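Local atomic coordinates of putative transcriptional regulator, IclR family (Arthrobacter aurescens, PDB entry 3OBF), a protein that probably binds DNA as a transcription factor of the IclR family, this chain being its C-terminal domain of the GAF clan. Residues E4-A9 against S24-W29; V112-G115 against E121-V124; S126-H131 against A137-P142. All coordinates share one frame; numbering follows the deposited sequence.

Contact 1 (E4-A9 against S24-W29); sequences EERRVA and SALMVW
L26 reaches from strand 24-29 to the side of helix 3-20 that faces the sheet, where E5, R6 and A9 receive it. The fold is GAF-like, an antiparallel sheet with helices against it. Here the N-terminal helix packs on the sheet face that also carries A137. The short axes of 4-9 and 24-29 run nearly antiparallel, 166° apart, and 9.9 Å lies between them at closest. That is the spacing of a helix laid on a sheet, bridged here by side chains without any hydrogen bond.

The L26 side chain can be followed outward. CB starts toward the helix. CG stands anti to the backbone N (chi1 -177°), which carries the fork of the leucine up to the helix. There the methyl CB of A9 touches both L26 CD1 and L26 CD2, each at 3.9 Å. CD2 alone goes on to E5 and R6. It lies 3.9 Å from R6 CA and 4.0 Å from R6 CG, and the two side chains cross at about a right angle. The R6 chain bends at chi3, and its NH1 bonds the backbone O of S1. E5 contributes its carbonyl O and, less closely, CB; its carboxylate leads away from the strand. The L26 side chain also touches A137 of the neighbouring strand.

Within the helix, A9 N donates to E5 O at 2.9 Å. L26 CD2 touches the same E5 O at 3.8 Å.

Contact 2 (V112-G115 against E121-V124); sequences VNFG and EVGV
V112 faces V124 across a non-hydrogen-bonded antiparallel pair. Its CG2 touches V124 CG1 at 4.1 Å. The V112 branch that touches is the one anti to its own carbonyl carbon. Both valines point to the sheet face covered by helix 150-170, where V112 packs on L153 and V124 on C160. The V112 carbonyl turns outward and takes bonds from R101 and Q65.

N113 comes next, in a hydrogen-bonded pair with G123. N113 N donates to G123 O at 2.8 Å, nearly straight at 168°. G123 N returns a bond to N113 O, also 2.8 Å but more bent, in the carbonyl plane. This reciprocal pair of hydrogen bonds holds the beta hairpin of strands 111-114 and 121-129, at one edge of the sheet of this IclR effector-domain fold. G123 O also accepts from S62 OG. The N113 side chain works in the turn instead: OD1 takes E116 N, and ND2 bonds T117 OG1.

F114 swings back to the face of V112. Its ring lies beside V122, pointing the same way, and CD1 meets V122 CG2 at 3.7 Å. K145 makes a cation-pi contact with the ring.

G115 has a positive phi of 63°, which favours glycine. Its N gives a weak, strongly bent hydrogen bond to E121 O at 3.1 Å.

Contact 3 (S126-H131 against A137-P142); sequences SPVYDH and ASVLIP
V128 packs on A137, and S126 pairs with V139 two residues away. V128 N donates to A137 O at 2.8 Å, but it sits above the carbonyl plane, 39° out of it. The S126 and V139 pair is more regular. S126 N donates to V139 O and V139 N to S126 O, both 2.9 Å and both in the carbonyl plane. Between them P127 faces S138 in a non-hydrogen-bonded pair, a position where its missing N-H costs no bond to this partner strand. Here the backbones come closest, with P127 CA 4.3 Å from S138 CA.

The side chains of S126, V128, A137 and V139 share one face. V128 CB meets A137 CB at 4.0 Å. V128 CG2, anti to its carbonyl carbon, meets V139 CG2 at the same distance. Helix 150-170 packs on this face through V167 on V128 and A161 on S126. The opposite face holds P127 and S138, packed on V66 of helix 62-69.

Beyond V128 the fit across these two segments ends. Y129 points away from the partner strand, and its N bonds T168 OG1. D130 OD1 takes R132 N in an Asx turn, and N134 N as well.

No polar side chain bonds across the pair, as S126 OG is spent on G109 O. Register is therefore set by the three backbone hydrogen bonds, and the side chains add apolar packing.

In the fold
From the N terminus, contact 1 comes first. It lays helix 3-20 on the sheet; 14 residues lie between its segments, most of them the rest of that helix. The chain then builds the far edge of the sheet and the intervening helices before contact 2 closes the first of two successive hairpins. Contact 3 closes the second. The three are in series, and none nests in or crosses another. Contacts 2 and 3 share strand 121-129, and V124 O probably bonds I141 N. Contact 3 also joins contact 1: M27 N meets S138 O, and A25 O meets L140 N. Contacts 1 and 2 do not touch, with centres about 20 Å apart. Strand 135-144 thus joins the N-terminal part to the hairpins.

Contact 1 (E4-A9 against S24-W29)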
ATOM      1  N   GLU A   4      -6.099  17.623   2.695  1.00 39.63           N
ATOM      2  CA  GLU A   4      -7.019  17.341   1.600  1.00 38.56           C
ATOM      3  C   GLU A   4      -7.108  15.822   1.298  1.00 35.89           C
ATOM      4  O   GLU A   4      -8.198  15.279   1.061  1.00 34.95           O
ATOM      5  CB  GLU A   4      -6.676  18.143   0.338  1.00 40.05           C
ATOM      6  CG  GLU A   4      -7.889  18.274  -0.622  1.00 45.59           C
ATOM      7  CD  GLU A   4      -7.530  18.756  -2.054  1.00 53.24           C
ATOM      8  OE1 GLU A   4      -6.515  19.477  -2.239  1.00 55.44           O
ATOM      9  OE2 GLU A   4      -8.283  18.421  -3.014  1.00 57.02           O
ATOM     10  N   GLU A   5      -5.963  15.148   1.341  1.00 32.94           N
ATOM     11  CA  GLU A   5      -5.914  13.711   1.094  1.00 31.02           C
ATOM     12  C   GLU A   5      -6.810  12.993   2.116  1.00 29.40           C
ATOM     13  O   GLU A   5      -7.615  12.135   1.754  1.00 27.96           O
ATOM     14  CB  GLU A   5      -4.468  13.178   1.225  1.00 30.42           C
ATOM     15  CG  GLU A   5      -3.580  13.500   0.007  1.00 32.83           C
ATOM     16  CD  GLU A   5      -2.975  14.899   0.046  1.00 34.17           C
ATOM     17  OE1 GLU A   5      -3.164  15.690   1.011  1.00 34.60           O
ATOM     18  OE2 GLU A   5      -2.279  15.214  -0.904  1.00 38.57           O
ATOM     19  N   ARG A   6      -6.645  13.353   3.385  1.00 27.69           N
ATOM     20  CA  ARG A   6      -7.388  12.719   4.454  1.00 27.99           C
ATOM     21  C   ARG A   6      -8.883  12.973   4.319  1.00 27.97           C
ATOM     22  O   ARG A   6      -9.698  12.058   4.518  1.00 27.96           O
ATOM     23  CB  ARG A   6      -6.864  13.151   5.829  1.00 27.64           C
ATOM     24  CG  ARG A   6      -5.593  12.350   6.241  1.00 29.03           C
ATOM     25  CD  ARG A   6      -5.145  12.644   7.665  1.00 30.18           C
ATOM     26  NE  ARG A   6      -4.733  14.043   7.809  1.00 35.33           N
ATOM     27  CZ  ARG A   6      -5.494  15.041   8.259  1.00 38.11           C
ATOM     28  NH1 ARG A   6      -4.991  16.272   8.322  1.00 41.65           N
ATOM     29  NH2 ARG A   6      -6.746  14.832   8.653  1.00 39.17           N
ATOM     30  N   ARG A   7      -9.230  14.205   3.958  1.00 27.61           N
ATOM     31  CA  ARG A   7     -10.615  14.582   3.814  1.00 28.49           C
ATOM     32  C   ARG A   7     -11.278  13.846   2.627  1.00 28.19           C
ATOM     33  O   ARG A   7     -12.373  13.300   2.741  1.00 27.77           O
ATOM     34  CB  ARG A   7     -10.728  16.117   3.680  1.00 28.82           C
ATOM     35  CG  ARG A   7     -12.059  16.616   3.143  1.00 33.14           C
ATOM     36  CD  ARG A   7     -12.396  17.992   3.727  1.00 41.12           C
ATOM     37  NE  ARG A   7     -12.430  17.914   5.201  1.00 49.31           N
ATOM     38  CZ  ARG A   7     -12.336  18.960   6.037  1.00 53.24           C
ATOM     39  NH1 ARG A   7     -12.213  20.202   5.564  1.00 56.00           N
ATOM     40  NH2 ARG A   7     -12.359  18.773   7.356  1.00 53.98           N
ATOM     41  N   VAL A   8     -10.601  13.823   1.494  1.00 27.84           N
ATOM     42  CA  VAL A   8     -11.180  13.229   0.311  1.00 28.23           C
ATOM     43  C   VAL A   8     -11.246  11.712   0.474  1.00 27.21           C
ATOM     44  O   VAL A   8     -12.168  11.069  -0.014  1.00 27.50           O
ATOM     45  CB  VAL A   8     -10.355  13.616  -0.936  1.00 28.92           C
ATOM     46  CG1 VAL A   8     -10.572  12.621  -2.050  1.00 32.36           C
ATOM     47  CG2 VAL A   8     -10.710  15.027  -1.378  1.00 29.44           C
ATOM     48  N   ALA A   9     -10.282  11.144   1.192  1.00 25.62           N
ATOM     49  CA  ALA A   9     -10.195   9.713   1.298  1.00 25.27           C
ATOM     50  C   ALA A   9     -11.213   9.143   2.246  1.00 25.34           C
ATOM     51  O   ALA A   9     -11.649   8.007   2.040  1.00 25.43           O
ATOM     52  CB  ALA A   9      -8.766   9.222   1.703  1.00 23.89           C
ATOM     53  N   SER A  24      -9.704  -0.655   5.699  1.00 26.70           N
ATOM     54  CA  SER A  24      -9.170   0.223   4.616  1.00 25.63           C
ATOM     55  C   SER A  24      -8.324   1.296   5.303  1.00 24.74           C
ATOM     56  O   SER A  24      -8.700   1.772   6.369  1.00 24.88           O
ATOM     57  CB  SER A  24     -10.271   0.997   3.910  1.00 24.62           C
ATOM     58  OG  SER A  24     -11.279   0.121   3.529  1.00 30.26           O
ATOM     59  N   ALA A  25      -7.216   1.697   4.689  1.00 23.49           N
ATOM     60  CA  ALA A  25      -6.320   2.655   5.316  1.00 23.50           C
ATOM     61  C   ALA A  25      -5.708   3.558   4.282  1.00 23.56           C
ATOM     62  O   ALA A  25      -5.445   3.130   3.166  1.00 24.16           O
ATOM     63  CB  ALA A  25      -5.219   1.936   6.069  1.00 23.31           C
ATOM     64  N   LEU A  26      -5.471   4.807   4.666  1.00 23.61           N
ATOM     65  CA  LEU A  26      -4.740   5.725   3.859  1.00 24.04           C
ATOM     66  C   LEU A  26      -3.326   5.809   4.455  1.00 24.74           C
ATOM     67  O   LEU A  26      -3.148   6.127   5.641  1.00 24.75           O
ATOM     68  CB  LEU A  26      -5.414   7.109   3.869  1.00 24.15           C
ATOM     69  CG  LEU A  26      -4.756   8.194   2.976  1.00 24.96           C
ATOM     70  CD1 LEU A  26      -5.068   7.928   1.487  1.00 26.47           C
ATOM     71  CD2 LEU A  26      -5.202   9.622   3.344  1.00 24.55           C
HETATM   72  N   MSE A  27      -2.331   5.519   3.613  1.00 23.80           N
HETATM   73  CA  MSE A  27      -0.937   5.561   4.013  1.00 23.54           C
HETATM   74  C   MSE A  27      -0.237   6.790   3.407  1.00 23.52           C
HETATM   75  O   MSE A  27      -0.560   7.227   2.284  1.00 22.63           O
HETATM   76  CB  MSE A  27      -0.209   4.294   3.564  1.00 23.26           C
HETATM   77  CG  MSE A  27      -0.992   3.029   3.737  1.00 25.33           C
HETATM   78 SE   MSE A  27      -1.456   2.687   5.630  1.00 29.36          SE
HETATM   79  CE  MSE A  27       0.292   2.180   6.279  1.00 30.21           C
ATOM     80  N   VAL A  28       0.715   7.335   4.166  1.00 23.94           N
ATOM     81  CA  VAL A  28       1.652   8.329   3.645  1.00 24.55           C
ATOM     82  C   VAL A  28       3.107   7.872   3.830  1.00 25.68           C
ATOM     83  O   VAL A  28       3.407   7.030   4.676  1.00 25.69           O
ATOM     84  CB  VAL A  28       1.451   9.742   4.234  1.00 24.83           C
ATOM     85  CG1 VAL A  28       0.037  10.272   3.904  1.00 23.27           C
ATOM     86  CG2 VAL A  28       1.760   9.743   5.756  1.00 25.40           C
ATOM     87  N   TRP A  29       3.989   8.454   3.016  1.00 26.36           N
ATOM     88  CA  TRP A  29       5.387   8.073   2.946  1.00 27.34           C
ATOM     89  C   TRP A  29       6.195   9.186   3.559  1.00 28.20           C
ATOM     90  O   TRP A  29       5.998  10.354   3.195  1.00 28.76           O
ATOM     91  CB  TRP A  29       5.755   7.950   1.470  1.00 27.13           C
ATOM     92  CG  TRP A  29       7.136   7.421   1.172  1.00 27.73           C
ATOM     93  CD1 TRP A  29       8.107   8.040   0.420  1.00 28.99           C
ATOM     94  CD2 TRP A  29       7.682   6.163   1.577  1.00 26.71           C
ATOM     95  NE1 TRP A  29       9.229   7.244   0.349  1.00 30.72           N
ATOM     96  CE2 TRP A  29       8.996   6.089   1.057  1.00 28.95           C
ATOM     97  CE3 TRP A  29       7.197   5.094   2.337  1.00 25.87           C
ATOM     98  CZ2 TRP A  29       9.816   4.987   1.258  1.00 27.49           C
ATOM     99  CZ3 TRP A  29       8.018   3.991   2.531  1.00 26.94           C
ATOM    100  CH2 TRP A  29       9.307   3.943   1.990  1.00 27.48           C
TER

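Contact 2 (V112-G115 against E121-V124)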
ATOM      1  N   VAL A 112       1.083  -6.372  -3.900  1.00 30.96           N
ATOM      2  CA  VAL A 112       0.601  -7.519  -3.190  1.00 32.11           C
ATOM      3  C   VAL A 112       1.614  -7.972  -2.124  1.00 32.21           C
ATOM      4  O   VAL A 112       2.811  -8.038  -2.380  1.00 31.35           O
ATOM      5  CB  VAL A 112       0.377  -8.673  -4.187  1.00 33.45           C
ATOM      6  CG1 VAL A 112       0.356  -9.984  -3.472  1.00 35.12           C
ATOM      7  CG2 VAL A 112      -0.935  -8.475  -4.962  1.00 33.84           C
ATOM      8  N   ASN A 113       1.120  -8.235  -0.924  1.00 32.82           N
ATOM      9  CA  ASN A 113       1.888  -8.907   0.115  1.00 34.22           C
ATOM     10  C   ASN A 113       1.075 -10.119   0.545  1.00 35.36           C
ATOM     11  O   ASN A 113       0.058  -9.991   1.199  1.00 34.68           O
ATOM     12  CB  ASN A 113       2.130  -7.944   1.289  1.00 33.38           C
ATOM     13  CG  ASN A 113       2.727  -8.628   2.519  1.00 34.76           C
ATOM     14  OD1 ASN A 113       3.322  -9.720   2.455  1.00 35.98           O
ATOM     15  ND2 ASN A 113       2.578  -7.976   3.651  1.00 34.13           N
ATOM     16  N   PHE A 114       1.491 -11.302   0.140  1.00 37.86           N
ATOM     17  CA  PHE A 114       0.671 -12.489   0.376  1.00 40.25           C
ATOM     18  C   PHE A 114       1.306 -13.320   1.490  1.00 41.27           C
ATOM     19  O   PHE A 114       1.957 -14.276   1.194  1.00 42.18           O
ATOM     20  CB  PHE A 114       0.548 -13.320  -0.922  1.00 40.82           C
ATOM     21  CG  PHE A 114      -0.500 -14.432  -0.862  1.00 44.38           C
ATOM     22  CD1 PHE A 114      -1.844 -14.137  -0.615  1.00 46.51           C
ATOM     23  CD2 PHE A 114      -0.142 -15.754  -1.068  1.00 47.36           C
ATOM     24  CE1 PHE A 114      -2.814 -15.142  -0.564  1.00 49.83           C
ATOM     25  CE2 PHE A 114      -1.096 -16.774  -1.020  1.00 49.76           C
ATOM     26  CZ  PHE A 114      -2.441 -16.476  -0.766  1.00 50.41           C
ATOM     27  N   GLY A 115       1.155 -12.920   2.750  1.00 42.27           N
ATOM     28  CA  GLY A 115       1.831 -13.587   3.883  1.00 43.64           C
ATOM     29  C   GLY A 115       3.348 -13.503   3.844  1.00 45.16           C
ATOM     30  O   GLY A 115       4.052 -14.372   4.397  1.00 45.48           O
ATOM     31  N   GLU A 121      -0.775 -12.519   7.741  1.00 52.08           N
ATOM     32  CA  GLU A 121      -1.348 -11.283   7.204  1.00 49.17           C
ATOM     33  C   GLU A 121      -1.117 -11.155   5.714  1.00 45.92           C
ATOM     34  O   GLU A 121      -0.086 -11.548   5.188  1.00 45.74           O
ATOM     35  CB  GLU A 121      -0.785 -10.030   7.886  1.00 50.12           C
ATOM     36  CG  GLU A 121      -0.587 -10.073   9.398  1.00 52.84           C
ATOM     37  CD  GLU A 121       0.191  -8.841   9.893  1.00 56.19           C
ATOM     38  OE1 GLU A 121       0.967  -8.229   9.104  1.00 57.13           O
ATOM     39  OE2 GLU A 121       0.018  -8.473  11.073  1.00 58.73           O
ATOM     40  N   VAL A 122      -2.081 -10.544   5.058  1.00 42.21           N
ATOM     41  CA  VAL A 122      -2.055 -10.309   3.631  1.00 38.66           C
ATOM     42  C   VAL A 122      -2.257  -8.795   3.426  1.00 36.12           C
ATOM     43  O   VAL A 122      -2.729  -8.119   4.334  1.00 35.27           O
ATOM     44  CB  VAL A 122      -3.178 -11.138   3.023  1.00 38.77           C
ATOM     45  CG1 VAL A 122      -3.921 -10.431   1.926  1.00 38.98           C
ATOM     46  CG2 VAL A 122      -2.677 -12.501   2.616  1.00 38.92           C
ATOM     47  N   GLY A 123      -1.897  -8.265   2.256  1.00 33.63           N
ATOM     48  CA  GLY A 123      -2.162  -6.878   1.931  1.00 30.48           C
ATOM     49  C   GLY A 123      -2.116  -6.552   0.456  1.00 29.26           C
ATOM     50  O   GLY A 123      -1.331  -7.136  -0.311  1.00 29.79           O
ATOM     51  N   VAL A 124      -2.968  -5.626   0.044  1.00 26.62           N
ATOM     52  CA  VAL A 124      -2.816  -5.000  -1.249  1.00 26.19           C
ATOM     53  C   VAL A 124      -2.830  -3.488  -1.052  1.00 25.30           C
ATOM     54  O   VAL A 124      -3.503  -2.998  -0.170  1.00 26.01           O
ATOM     55  CB  VAL A 124      -3.951  -5.396  -2.243  1.00 26.16           C
ATOM     56  CG1 VAL A 124      -3.877  -6.907  -2.630  1.00 24.27           C
ATOM     57  CG2 VAL A 124      -5.338  -5.014  -1.673  1.00 25.74           C
TER

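Contact 3 (S126-H131 against A137-P142)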
ATOM      1  N   SER A 126      -2.477   0.529  -3.339  1.00 21.74           N
ATOM      2  CA  SER A 126      -2.505   1.260  -4.617  1.00 23.21           C
ATOM      3  C   SER A 126      -2.138   2.737  -4.429  1.00 22.32           C
ATOM      4  O   SER A 126      -2.408   3.294  -3.376  1.00 23.00           O
ATOM      5  CB  SER A 126      -3.899   1.178  -5.248  1.00 23.69           C
ATOM      6  OG  SER A 126      -4.211  -0.184  -5.527  1.00 27.38           O
ATOM      7  N   PRO A 127      -1.520   3.371  -5.450  1.00 21.89           N
ATOM      8  CA  PRO A 127      -1.030   4.744  -5.278  1.00 22.13           C
ATOM      9  C   PRO A 127      -2.131   5.783  -5.523  1.00 22.90           C
ATOM     10  O   PRO A 127      -3.066   5.523  -6.263  1.00 22.99           O
ATOM     11  CB  PRO A 127       0.105   4.855  -6.315  1.00 21.93           C
ATOM     12  CG  PRO A 127      -0.318   3.834  -7.424  1.00 22.59           C
ATOM     13  CD  PRO A 127      -1.046   2.738  -6.706  1.00 21.49           C
ATOM     14  N   VAL A 128      -2.016   6.936  -4.863  1.00 23.52           N
ATOM     15  CA  VAL A 128      -2.923   8.052  -5.028  1.00 24.38           C
ATOM     16  C   VAL A 128      -2.043   9.148  -5.564  1.00 25.93           C
ATOM     17  O   VAL A 128      -0.929   9.316  -5.072  1.00 26.14           O
ATOM     18  CB  VAL A 128      -3.523   8.474  -3.658  1.00 24.51           C
ATOM     19  CG1 VAL A 128      -4.264   9.828  -3.764  1.00 23.80           C
ATOM     20  CG2 VAL A 128      -4.463   7.390  -3.143  1.00 23.10           C
ATOM     21  N   TYR A 129      -2.510   9.862  -6.587  1.00 27.62           N
ATOM     22  CA  TYR A 129      -1.743  10.966  -7.188  1.00 28.58           C
ATOM     23  C   TYR A 129      -2.434  12.319  -7.051  1.00 29.33           C
ATOM     24  O   TYR A 129      -3.665  12.385  -7.027  1.00 28.15           O
ATOM     25  CB  TYR A 129      -1.483  10.717  -8.686  1.00 29.07           C
ATOM     26  CG  TYR A 129      -0.722   9.461  -8.948  1.00 29.55           C
ATOM     27  CD1 TYR A 129       0.659   9.449  -8.911  1.00 29.95           C
ATOM     28  CD2 TYR A 129      -1.391   8.284  -9.248  1.00 29.59           C
ATOM     29  CE1 TYR A 129       1.374   8.259  -9.160  1.00 31.02           C
ATOM     30  CE2 TYR A 129      -0.703   7.115  -9.511  1.00 29.53           C
ATOM     31  CZ  TYR A 129       0.675   7.112  -9.459  1.00 29.73           C
ATOM     32  OH  TYR A 129       1.340   5.939  -9.694  1.00 30.33           O
ATOM     33  N   ASP A 130      -1.632  13.384  -6.988  1.00 31.00           N
ATOM     34  CA  ASP A 130      -2.162  14.752  -6.988  1.00 33.36           C
ATOM     35  C   ASP A 130      -2.202  15.291  -8.420  1.00 35.01           C
ATOM     36  O   ASP A 130      -1.873  14.562  -9.375  1.00 34.45           O
ATOM     37  CB  ASP A 130      -1.358  15.678  -6.054  1.00 33.90           C
ATOM     38  CG  ASP A 130       0.084  16.008  -6.566  1.00 35.22           C
ATOM     39  OD1 ASP A 130       0.423  15.842  -7.785  1.00 34.40           O
ATOM     40  OD2 ASP A 130       0.889  16.475  -5.711  1.00 35.53           O
ATOM     41  N   HIS A 131      -2.618  16.550  -8.565  1.00 37.05           N
ATOM     42  CA  HIS A 131      -2.836  17.156  -9.877  1.00 39.66           C
ATOM     43  C   HIS A 131      -1.522  17.356 -10.665  1.00 40.01           C
ATOM     44  O   HIS A 131      -1.531  17.557 -11.864  1.00 41.43           O
ATOM     45  CB  HIS A 131      -3.621  18.475  -9.725  1.00 41.13           C
ATOM     46  CG  HIS A 131      -2.829  19.582  -9.085  1.00 45.44           C
ATOM     47  ND1 HIS A 131      -2.052  20.459  -9.820  1.00 48.80           N
ATOM     48  CD2 HIS A 131      -2.698  19.957  -7.788  1.00 47.20           C
ATOM     49  CE1 HIS A 131      -1.481  21.329  -9.003  1.00 49.76           C
ATOM     50  NE2 HIS A 131      -1.856  21.050  -7.765  1.00 49.29           N
ATOM     51  N   ALA A 137       0.028   9.466  -1.648  1.00 26.72           N
ATOM     52  CA  ALA A 137      -0.491   8.595  -0.622  1.00 25.44           C
ATOM     53  C   ALA A 137      -0.713   7.256  -1.263  1.00 25.05           C
ATOM     54  O   ALA A 137      -0.536   7.100  -2.469  1.00 25.63           O
ATOM     55  CB  ALA A 137      -1.814   9.151  -0.057  1.00 24.91           C
ATOM     56  N   SER A 138      -1.113   6.284  -0.468  1.00 24.56           N
ATOM     57  CA  SER A 138      -1.651   5.086  -1.033  1.00 24.66           C
ATOM     58  C   SER A 138      -2.789   4.534  -0.210  1.00 24.25           C
ATOM     59  O   SER A 138      -2.896   4.807   0.977  1.00 25.31           O
ATOM     60  CB  SER A 138      -0.552   4.054  -1.275  1.00 24.79           C
ATOM     61  OG  SER A 138      -0.370   3.229  -0.192  1.00 28.33           O
ATOM     62  N   VAL A 139      -3.662   3.775  -0.857  1.00 24.15           N
ATOM     63  CA  VAL A 139      -4.720   3.072  -0.135  1.00 23.94           C
ATOM     64  C   VAL A 139      -4.271   1.630   0.141  1.00 23.90           C
ATOM     65  O   VAL A 139      -3.747   0.965  -0.763  1.00 23.52           O
ATOM     66  CB  VAL A 139      -6.020   3.097  -0.948  1.00 24.21           C
ATOM     67  CG1 VAL A 139      -7.136   2.216  -0.247  1.00 23.99           C
ATOM     68  CG2 VAL A 139      -6.475   4.577  -1.167  1.00 23.51           C
ATOM     69  N   LEU A 140      -4.451   1.175   1.384  1.00 23.48           N
ATOM     70  CA  LEU A 140      -4.069  -0.161   1.809  1.00 23.74           C
ATOM     71  C   LEU A 140      -5.307  -0.947   2.284  1.00 23.98           C
ATOM     72  O   LEU A 140      -6.150  -0.406   3.007  1.00 22.76           O
ATOM     73  CB  LEU A 140      -3.032  -0.076   2.945  1.00 24.35           C
ATOM     74  CG  LEU A 140      -2.652  -1.326   3.783  1.00 25.25           C
ATOM     75  CD1 LEU A 140      -1.937  -2.375   2.933  1.00 25.58           C
ATOM     76  CD2 LEU A 140      -1.810  -0.977   5.073  1.00 25.32           C
ATOM     77  N   ILE A 141      -5.407  -2.211   1.854  1.00 24.35           N
ATOM     78  CA  ILE A 141      -6.339  -3.149   2.434  1.00 24.58           C
ATOM     79  C   ILE A 141      -5.499  -4.243   3.082  1.00 26.11           C
ATOM     80  O   ILE A 141      -4.936  -5.100   2.383  1.00 26.55           O
ATOM     81  CB  ILE A 141      -7.346  -3.778   1.396  1.00 25.08           C
ATOM     82  CG1 ILE A 141      -8.157  -2.698   0.642  1.00 23.59           C
ATOM     83  CG2 ILE A 141      -8.305  -4.765   2.134  1.00 23.75           C
ATOM     84  CD1 ILE A 141      -9.074  -3.270  -0.478  1.00 24.70           C
ATOM     85  N   PRO A 142      -5.364  -4.204   4.418  1.00 26.95           N
ATOM     86  CA  PRO A 142      -4.764  -5.361   5.100  1.00 28.19           C
ATOM     87  C   PRO A 142      -5.841  -6.363   5.528  1.00 29.76           C
ATOM     88  O   PRO A 142      -6.957  -5.961   5.799  1.00 30.91           O
ATOM     89  CB  PRO A 142      -4.119  -4.727   6.317  1.00 28.04           C
ATOM     90  CG  PRO A 142      -5.108  -3.480   6.659  1.00 27.51           C
ATOM     91  CD  PRO A 142      -5.800  -3.145   5.356  1.00 26.76           C
TER